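Local coordinates for oxygen-independent coproporphyrinogen III oxidase (Escherichia coli, PDB 1OLT), which catalyses the anaerobic, S-adenosylmethionine-dependent oxidative decarboxylation of two propionate groups of coproporphyrinogen III, yielding the vinyl groups of protoporphyrinogen IX in heme biosynthesis, at residues T206-I211 and D235-F240; M169-F174 and R184-E189. All coordinates share one frame; numbering follows the deposited sequence.

Contact 1: T206-I211 and D235-F240. With SAM (S-adenosylmethionine), chain C.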
loop_
_atom_site.group_PDB
_atom_site.type_symbol
_atom_site.label_atom_id
_atom_site.label_comp_id
_atom_site.label_asym_id
_atom_site.label_seq_id
_atom_site.Cartn_x
_atom_site.Cartn_y
_atom_site.Cartn_z
ATOM N N THR A 206 7.758 12.208 3.197
ATOM C CA THR A 206 8.558 11.300 2.367
ATOM C C THR A 206 8.804 9.932 3.008
ATOM O O THR A 206 9.321 9.837 4.134
ATOM C CB THR A 206 9.888 11.956 2.055
ATOM O OG1 THR A 206 9.638 13.094 1.232
ATOM C CG2 THR A 206 10.723 11.107 1.209
ATOM N N ASN A 207 8.469 8.885 2.262
ATOM C CA ASN A 207 8.604 7.510 2.690
ATOM C C ASN A 207 9.776 6.866 2.005
ATOM O O ASN A 207 10.029 7.123 0.792
ATOM C CB ASN A 207 7.307 6.742 2.372
ATOM C CG ASN A 207 7.424 5.280 2.676
ATOM O OD1 ASN A 207 7.634 4.424 1.780
ATOM N ND2 ASN A 207 7.390 4.969 3.920
ATOM N N ILE A 208 10.521 6.051 2.746
ATOM C CA ILE A 208 11.374 5.049 2.119
ATOM C C ILE A 208 10.960 3.593 2.411
ATOM O O ILE A 208 10.552 3.239 3.582
ATOM C CB ILE A 208 12.818 5.239 2.436
ATOM C CG1 ILE A 208 13.151 4.889 3.813
ATOM C CG2 ILE A 208 13.318 6.674 2.180
ATOM C CD1 ILE A 208 14.544 4.514 3.902
ATOM N N ASP A 209 11.075 2.730 1.398
ATOM C CA ASP A 209 10.876 1.303 1.547
ATOM C C ASP A 209 12.188 0.578 1.822
ATOM O O ASP A 209 13.222 0.852 1.170
ATOM C CB ASP A 209 10.302 0.667 0.290
ATOM C CG ASP A 209 8.978 1.233 -0.138
ATOM O OD1 ASP A 209 8.186 1.753 0.687
ATOM O OD2 ASP A 209 8.619 1.122 -1.350
ATOM N N LEU A 210 12.155 -0.291 2.835
ATOM C CA LEU A 210 13.187 -1.203 3.155
ATOM C C LEU A 210 12.583 -2.617 3.151
ATOM O O LEU A 210 11.375 -2.785 3.366
ATOM C CB LEU A 210 13.837 -0.922 4.501
ATOM C CG LEU A 210 14.492 0.438 4.679
ATOM C CD1 LEU A 210 14.896 0.673 6.180
ATOM C CD2 LEU A 210 15.665 0.492 3.791
ATOM N N ILE A 211 13.421 -3.612 2.875
ATOM C CA ILE A 211 13.018 -5.022 3.002
ATOM C C ILE A 211 13.987 -5.788 3.878
ATOM O O ILE A 211 15.222 -5.693 3.714
ATOM C CB ILE A 211 12.917 -5.720 1.644
ATOM C CG1 ILE A 211 12.039 -4.951 0.669
ATOM C CG2 ILE A 211 12.463 -7.154 1.806
ATOM C CD1 ILE A 211 12.130 -5.523 -0.793
ATOM N N ASP A 235 10.783 10.936 6.465
ATOM C CA ASP A 235 9.633 11.227 7.287
ATOM C C ASP A 235 8.892 9.937 7.718
ATOM O O ASP A 235 8.320 9.891 8.814
ATOM C CB ASP A 235 8.662 12.159 6.572
ATOM C CG ASP A 235 9.299 13.476 6.219
ATOM O OD1 ASP A 235 9.987 14.055 7.106
ATOM O OD2 ASP A 235 9.200 13.977 5.094
ATOM N N ARG A 236 8.958 8.912 6.888
ATOM C CA ARG A 236 8.201 7.691 7.102
ATOM C C ARG A 236 9.019 6.548 6.528
ATOM O O ARG A 236 9.798 6.745 5.577
ATOM C CB ARG A 236 6.842 7.686 6.364
ATOM C CG ARG A 236 5.782 8.600 6.818
ATOM C CD ARG A 236 4.572 8.684 5.797
ATOM N NE ARG A 236 3.521 9.571 6.314
ATOM C CZ ARG A 236 2.423 9.967 5.656
ATOM N NH1 ARG A 236 2.147 9.527 4.433
ATOM N NH2 ARG A 236 1.570 10.783 6.259
ATOM N N LEU A 237 8.814 5.355 7.080
ATOM C CA LEU A 237 9.492 4.140 6.628
ATOM C C LEU A 237 8.484 3.009 6.499
ATOM O O LEU A 237 7.544 2.863 7.309
ATOM C CB LEU A 237 10.576 3.655 7.572
ATOM C CG LEU A 237 11.744 4.544 7.885
ATOM C CD1 LEU A 237 11.477 5.372 9.079
ATOM C CD2 LEU A 237 12.969 3.725 8.167
ATOM N N SER A 238 8.677 2.217 5.486
ATOM C CA SER A 238 7.947 0.998 5.312
ATOM C C SER A 238 8.977 -0.108 5.267
ATOM O O SER A 238 9.807 -0.116 4.380
ATOM C CB SER A 238 7.114 1.074 4.053
ATOM O OG SER A 238 6.265 2.211 4.068
ATOM N N VAL A 239 8.917 -1.042 6.178
ATOM C CA VAL A 239 9.908 -2.103 6.334
ATOM C C VAL A 239 9.175 -3.440 6.134
ATOM O O VAL A 239 8.476 -3.919 7.034
ATOM C CB VAL A 239 10.519 -2.016 7.681
ATOM C CG1 VAL A 239 11.715 -3.023 7.809
ATOM C CG2 VAL A 239 11.038 -0.599 7.922
ATOM N N PHE A 240 9.266 -3.975 4.925
ATOM C CA PHE A 240 8.525 -5.171 4.526
ATOM C C PHE A 240 9.303 -6.408 4.796
ATOM O O PHE A 240 10.531 -6.468 4.629
ATOM C CB PHE A 240 8.226 -5.101 3.016
ATOM C CG PHE A 240 7.459 -3.870 2.629
ATOM C CD1 PHE A 240 6.167 -3.678 3.099
ATOM C CD2 PHE A 240 8.004 -2.921 1.807
ATOM C CE1 PHE A 240 5.407 -2.552 2.731
ATOM C CE2 PHE A 240 7.246 -1.773 1.414
ATOM C CZ PHE A 240 5.957 -1.591 1.901
HETATM N N SAM C . 9.673 0.908 -8.468
HETATM C CA SAM C . 10.139 1.770 -7.391
HETATM C C SAM C . 11.350 1.223 -6.627
HETATM O O SAM C . 11.616 -0.027 -6.697
HETATM O OXT SAM C . 12.015 2.065 -6.057
HETATM C CB SAM C . 8.956 1.908 -6.413
HETATM C CG SAM C . 8.722 0.913 -5.308
HETATM S SD SAM C . 8.147 -0.689 -5.808
HETATM C CE SAM C . 6.689 -0.368 -6.810
HETATM C "C5'" SAM C . 7.114 -1.180 -4.323
HETATM C "C4'" SAM C . 7.811 -1.847 -3.085
HETATM O "O4'" SAM C . 7.445 -3.205 -2.875
HETATM C "C3'" SAM C . 9.314 -1.928 -3.207
HETATM O "O3'" SAM C . 9.978 -0.670 -3.037
HETATM C "C2'" SAM C . 9.692 -3.023 -2.202
HETATM O "O2'" SAM C . 10.037 -2.458 -0.937
HETATM C "C1'" SAM C . 8.414 -3.810 -2.048
HETATM N N9 SAM C . 8.527 -5.196 -2.456
HETATM C C8 SAM C . 8.569 -5.624 -3.758
HETATM N N7 SAM C . 8.643 -6.952 -3.774
HETATM C C5 SAM C . 8.627 -7.382 -2.473
HETATM C C6 SAM C . 8.674 -8.659 -1.886
HETATM N N6 SAM C . 8.730 -9.784 -2.598
HETATM N N1 SAM C . 8.644 -8.738 -0.522
HETATM C C2 SAM C . 8.579 -7.574 0.252
HETATM N N3 SAM C . 8.525 -6.343 -0.307
HETATM C C4 SAM C . 8.561 -6.262 -1.653
#
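Asp209 and Phe240 meet across two parallel strands with carboxylate and ring planes 64° apart, OD1 of Asp209 lying 3.7 Å from CE2 of Phe240. With CG anti to the carbonyl carbon and beside the backbone N (chi1 -59°), the carboxylate of Asp209 reaches the ribose, OD2 standing 2.8 Å from O3' of S-adenosylmethionine. The ribose O2' approaches the edge of the Phe240 ring, 3.4 Å from CD2, while Ile211 brings CG1 and CD1 against the same hydroxyl. Leu210 and Leu237 occupy the other face of the sheet, side by side and pointing the same way, with CD1 of Leu210 4.1 Å from CD2 of Leu237; Val229 covers both. The strands belong to a beta-alpha-beta unit completed by helix 219-232, part of the radical SAM partial (beta/alpha) barrel, and in their parallel ladder Leu210 N reaches Ser238 O at 2.8 Å, almost straight at 173°. At the ladder's entry, Asp235 OD2 accepts a hydrogen bond from the backbone N of Thr206 through its anti lone pair (3.0 Å), while OD1 forms a salt bridge with Arg292. Replacing Asp235 by an alanine would probably leave the Thr206 N-H without this acceptor and deprive Arg292 of this salt bridge. The chemistry thus divides by face: aliphatic groups seal the sheet against its helix, whereas carboxylate, ring and isoleucine offer ribose and adenine a mixed polar and apolar surface.

Contact 2: M169-F174 and R184-E189. With SAM (S-adenosylmethionine), chain C.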
loop_
_atom_site.group_PDB
_atom_site.type_symbol
_atom_site.label_atom_id
_atom_site.label_comp_id
_atom_site.label_asym_id
_atom_site.label_seq_id
_atom_site.Cartn_x
_atom_site.Cartn_y
_atom_site.Cartn_z
ATOM N N MET A 169 10.171 6.390 -1.940
ATOM C CA MET A 169 11.354 5.995 -2.643
ATOM C C MET A 169 11.778 4.629 -2.163
ATOM O O MET A 169 11.938 4.399 -0.970
ATOM C CB MET A 169 12.443 7.032 -2.392
ATOM C CG MET A 169 13.825 6.724 -2.938
ATOM S SD MET A 169 15.080 8.006 -2.492
ATOM C CE MET A 169 14.142 9.469 -2.996
ATOM N N GLY A 170 11.977 3.720 -3.104
ATOM C CA GLY A 170 12.494 2.416 -2.781
ATOM C C GLY A 170 13.978 2.474 -2.463
ATOM O O GLY A 170 14.744 3.019 -3.229
ATOM N N VAL A 171 14.381 1.870 -1.365
ATOM C CA VAL A 171 15.812 1.695 -1.041
ATOM C C VAL A 171 16.183 0.204 -0.891
ATOM O O VAL A 171 17.164 -0.277 -1.464
ATOM C CB VAL A 171 16.175 2.531 0.222
ATOM C CG1 VAL A 171 17.546 2.189 0.777
ATOM C CG2 VAL A 171 16.059 4.066 -0.081
ATOM N N GLN A 172 15.337 -0.524 -0.175
ATOM C CA GLN A 172 15.452 -1.936 0.087
ATOM C C GLN A 172 16.545 -2.268 1.083
ATOM O O GLN A 172 16.240 -2.798 2.172
ATOM C CB GLN A 172 15.533 -2.789 -1.201
ATOM C CG GLN A 172 14.807 -2.191 -2.407
ATOM C CD GLN A 172 13.368 -1.824 -2.198
ATOM O OE1 GLN A 172 12.746 -1.310 -3.111
ATOM N NE2 GLN A 172 12.830 -2.097 -1.051
ATOM N N ASP A 173 17.786 -1.968 0.744
ATOM C CA ASP A 173 18.917 -2.088 1.661
ATOM C C ASP A 173 20.061 -1.250 1.074
ATOM O O ASP A 173 20.167 -1.157 -0.177
ATOM C CB ASP A 173 19.318 -3.561 1.749
ATOM C CG ASP A 173 20.183 -3.888 2.976
ATOM O OD1 ASP A 173 20.795 -2.972 3.566
ATOM O OD2 ASP A 173 20.318 -5.065 3.413
ATOM N N PHE A 174 20.879 -0.654 1.944
ATOM C CA PHE A 174 22.134 -0.018 1.575
ATOM C C PHE A 174 23.334 -0.970 1.467
ATOM O O PHE A 174 24.369 -0.627 0.859
ATOM C CB PHE A 174 22.533 1.059 2.625
ATOM C CG PHE A 174 21.772 2.323 2.484
ATOM C CD1 PHE A 174 21.758 2.984 1.281
ATOM C CD2 PHE A 174 21.044 2.849 3.551
ATOM C CE1 PHE A 174 21.041 4.225 1.120
ATOM C CE2 PHE A 174 20.290 4.088 3.396
ATOM C CZ PHE A 174 20.301 4.763 2.186
ATOM N N ARG A 184 20.090 -4.859 -7.487
ATOM C CA ARG A 184 19.640 -3.521 -7.202
ATOM C C ARG A 184 20.803 -2.632 -6.708
ATOM O O ARG A 184 20.705 -1.916 -5.717
ATOM C CB ARG A 184 18.484 -3.460 -6.207
ATOM C CG ARG A 184 17.698 -2.082 -6.364
ATOM C CD ARG A 184 16.866 -1.888 -5.302
ATOM N NE ARG A 184 16.277 -0.579 -5.261
ATOM C CZ ARG A 184 15.040 -0.254 -5.610
ATOM N NH1 ARG A 184 14.210 -1.131 -6.173
ATOM N NH2 ARG A 184 14.644 0.998 -5.379
ATOM N N GLU A 185 21.902 -2.688 -7.441
ATOM C CA GLU A 185 23.018 -1.812 -7.212
ATOM C C GLU A 185 22.503 -0.364 -7.365
ATOM O O GLU A 185 21.865 -0.030 -8.332
ATOM C CB GLU A 185 24.111 -2.053 -8.238
ATOM C CG GLU A 185 25.237 -1.043 -8.183
ATOM C CD GLU A 185 26.054 -1.201 -6.950
ATOM O OE1 GLU A 185 26.171 -2.379 -6.504
ATOM O OE2 GLU A 185 26.606 -0.140 -6.449
ATOM N N GLN A 186 22.829 0.458 -6.393
ATOM C CA GLN A 186 22.418 1.847 -6.354
ATOM C C GLN A 186 23.448 2.685 -5.592
ATOM O O GLN A 186 24.288 2.187 -4.729
ATOM C CB GLN A 186 20.939 1.969 -5.789
ATOM C CG GLN A 186 20.773 1.438 -4.595
ATOM C CD GLN A 186 19.310 1.171 -4.148
ATOM O OE1 GLN A 186 18.315 1.443 -4.834
ATOM N NE2 GLN A 186 19.225 0.691 -2.920
ATOM N N ASP A 187 23.475 3.951 -5.961
ATOM C CA ASP A 187 24.521 4.822 -5.446
ATOM C C ASP A 187 24.004 5.503 -4.170
ATOM O O ASP A 187 23.089 6.263 -4.238
ATOM C CB ASP A 187 24.863 5.846 -6.526
ATOM C CG ASP A 187 26.016 6.714 -6.150
ATOM O OD1 ASP A 187 26.049 7.323 -5.044
ATOM O OD2 ASP A 187 26.946 6.860 -6.921
ATOM N N GLU A 188 24.623 5.206 -3.024
ATOM C CA GLU A 188 24.161 5.692 -1.722
ATOM C C GLU A 188 24.213 7.229 -1.682
ATOM O O GLU A 188 23.299 7.882 -1.151
ATOM C CB GLU A 188 25.046 5.145 -0.620
ATOM C CG GLU A 188 24.649 5.597 0.769
ATOM C CD GLU A 188 25.515 4.950 1.858
ATOM O OE1 GLU A 188 25.598 3.718 1.936
ATOM O OE2 GLU A 188 26.154 5.666 2.554
ATOM N N GLU A 189 25.249 7.816 -2.246
ATOM C CA GLU A 189 25.356 9.284 -2.259
ATOM C C GLU A 189 24.259 9.900 -3.035
ATOM O O GLU A 189 23.712 10.947 -2.658
ATOM C CB GLU A 189 26.714 9.763 -2.788
ATOM C CG GLU A 189 27.842 9.424 -1.861
ATOM C CD GLU A 189 27.820 10.250 -0.590
ATOM O OE1 GLU A 189 27.346 11.423 -0.632
ATOM O OE2 GLU A 189 28.271 9.716 0.470
HETATM N N SAM C . 9.673 0.908 -8.468
HETATM C CA SAM C . 10.139 1.770 -7.391
HETATM C C SAM C . 11.350 1.223 -6.627
HETATM O O SAM C . 11.616 -0.027 -6.697
HETATM O OXT SAM C . 12.015 2.065 -6.057
HETATM C CB SAM C . 8.956 1.908 -6.413
HETATM C CG SAM C . 8.722 0.913 -5.308
HETATM S SD SAM C . 8.147 -0.689 -5.808
HETATM C CE SAM C . 6.689 -0.368 -6.810
HETATM C "C5'" SAM C . 7.114 -1.180 -4.323
HETATM C "C4'" SAM C . 7.811 -1.847 -3.085
HETATM O "O4'" SAM C . 7.445 -3.205 -2.875
HETATM C "C3'" SAM C . 9.314 -1.928 -3.207
HETATM O "O3'" SAM C . 9.978 -0.670 -3.037
HETATM C "C2'" SAM C . 9.692 -3.023 -2.202
HETATM O "O2'" SAM C . 10.037 -2.458 -0.937
HETATM C "C1'" SAM C . 8.414 -3.810 -2.048
HETATM N N9 SAM C . 8.527 -5.196 -2.456
HETATM C C8 SAM C . 8.569 -5.624 -3.758
HETATM N N7 SAM C . 8.643 -6.952 -3.774
HETATM C C5 SAM C . 8.627 -7.382 -2.473
HETATM C C6 SAM C . 8.674 -8.659 -1.886
HETATM N N6 SAM C . 8.730 -9.784 -2.598
HETATM N N1 SAM C . 8.644 -8.738 -0.522
HETATM C C2 SAM C . 8.579 -7.574 0.252
HETATM N N3 SAM C . 8.525 -6.343 -0.307
HETATM C C4 SAM C . 8.561 -6.262 -1.653
HETATM O O HOH W 1 25.195 1.800 0.017
#
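Arg184 and Gln172 converge on one S-adenosylmethionine from the two segments, their side chains crossing at about a right angle with guanidinium and amide planes 88° apart. With Asp209 they belong to the second S-adenosylmethionine site. The guanidinium takes the methionyl carboxylate in a two-pronged grip: NH1 donates to the ligand's O at 2.9 Å and NH2 to its OXT, also at 2.9 Å, both bonds nearly straight. Gln172 addresses the ribose, its NE2 donating to O2' at 2.8 Å. Its OE1 lies 2.8 Å from O3' and also sits over one face of the guanidinium. A bend at chi2 (-54°) turns the Gln172 amide back toward the sugar, while its CG rests against CD and NE of Arg184. Gly170 leaves room for this meeting, since a CB there would run into both Arg184 NH2 and the ligand carboxylate.

The second shell fixes the rotation of the arginine. Its NE donates to Gln186 OE1 at 2.9 Å, and NH2 adds a weak bond to Gly170 O. Gln186 is held in turn by its other amide atom: NE2 meets Val171 O at 2.7 Å, in the carbonyl plane and on a lone pair. One glutamine thereby links the strand backbone to the ligand-binding arginine. Farther out, Val171 CG1 lies over the centre of the Phe174 ring, and CG of Glu188 approaches that ring 3.9 Å from CE1. A water donates to both Phe174 O and Glu188 OE1.

Arg184 also touches the iron-sulfur cluster and Cys66, one of its binding residues. The arrangement joins the end of strand 166-172 to the start of helix 188-200, across the connection formed largely by helix 176-182; Ile191 and Phe192 of the later helix pack on Phe174, and the side chains of Asp209 and Ile211 of strand 207-212 touch Gln172.

Both contacts are buried in the radical SAM core with a partly exposed fringe, Asp235 and Arg236 in contact 1 and Glu188 in contact 2. They share one sheet, because strand 166-172 of contact 2 neighbours strand 207-212 of contact 1. Backbone pairing carries the join, with Asn207 O 2.8 Å from Met169 N in a probable hydrogen bond. Contact 1, nearer the chain's centre, is a regular strand pair dominated by main-chain bonds and aliphatic cover. Contact 2 lies farther out, connects a strand end to a loop and helix start, and relies on side-chain hydrogen bonds. They meet the same S-adenosylmethionine: contact 1 borders ribose and adenine, whereas contact 2 reaches ribose and carboxylate.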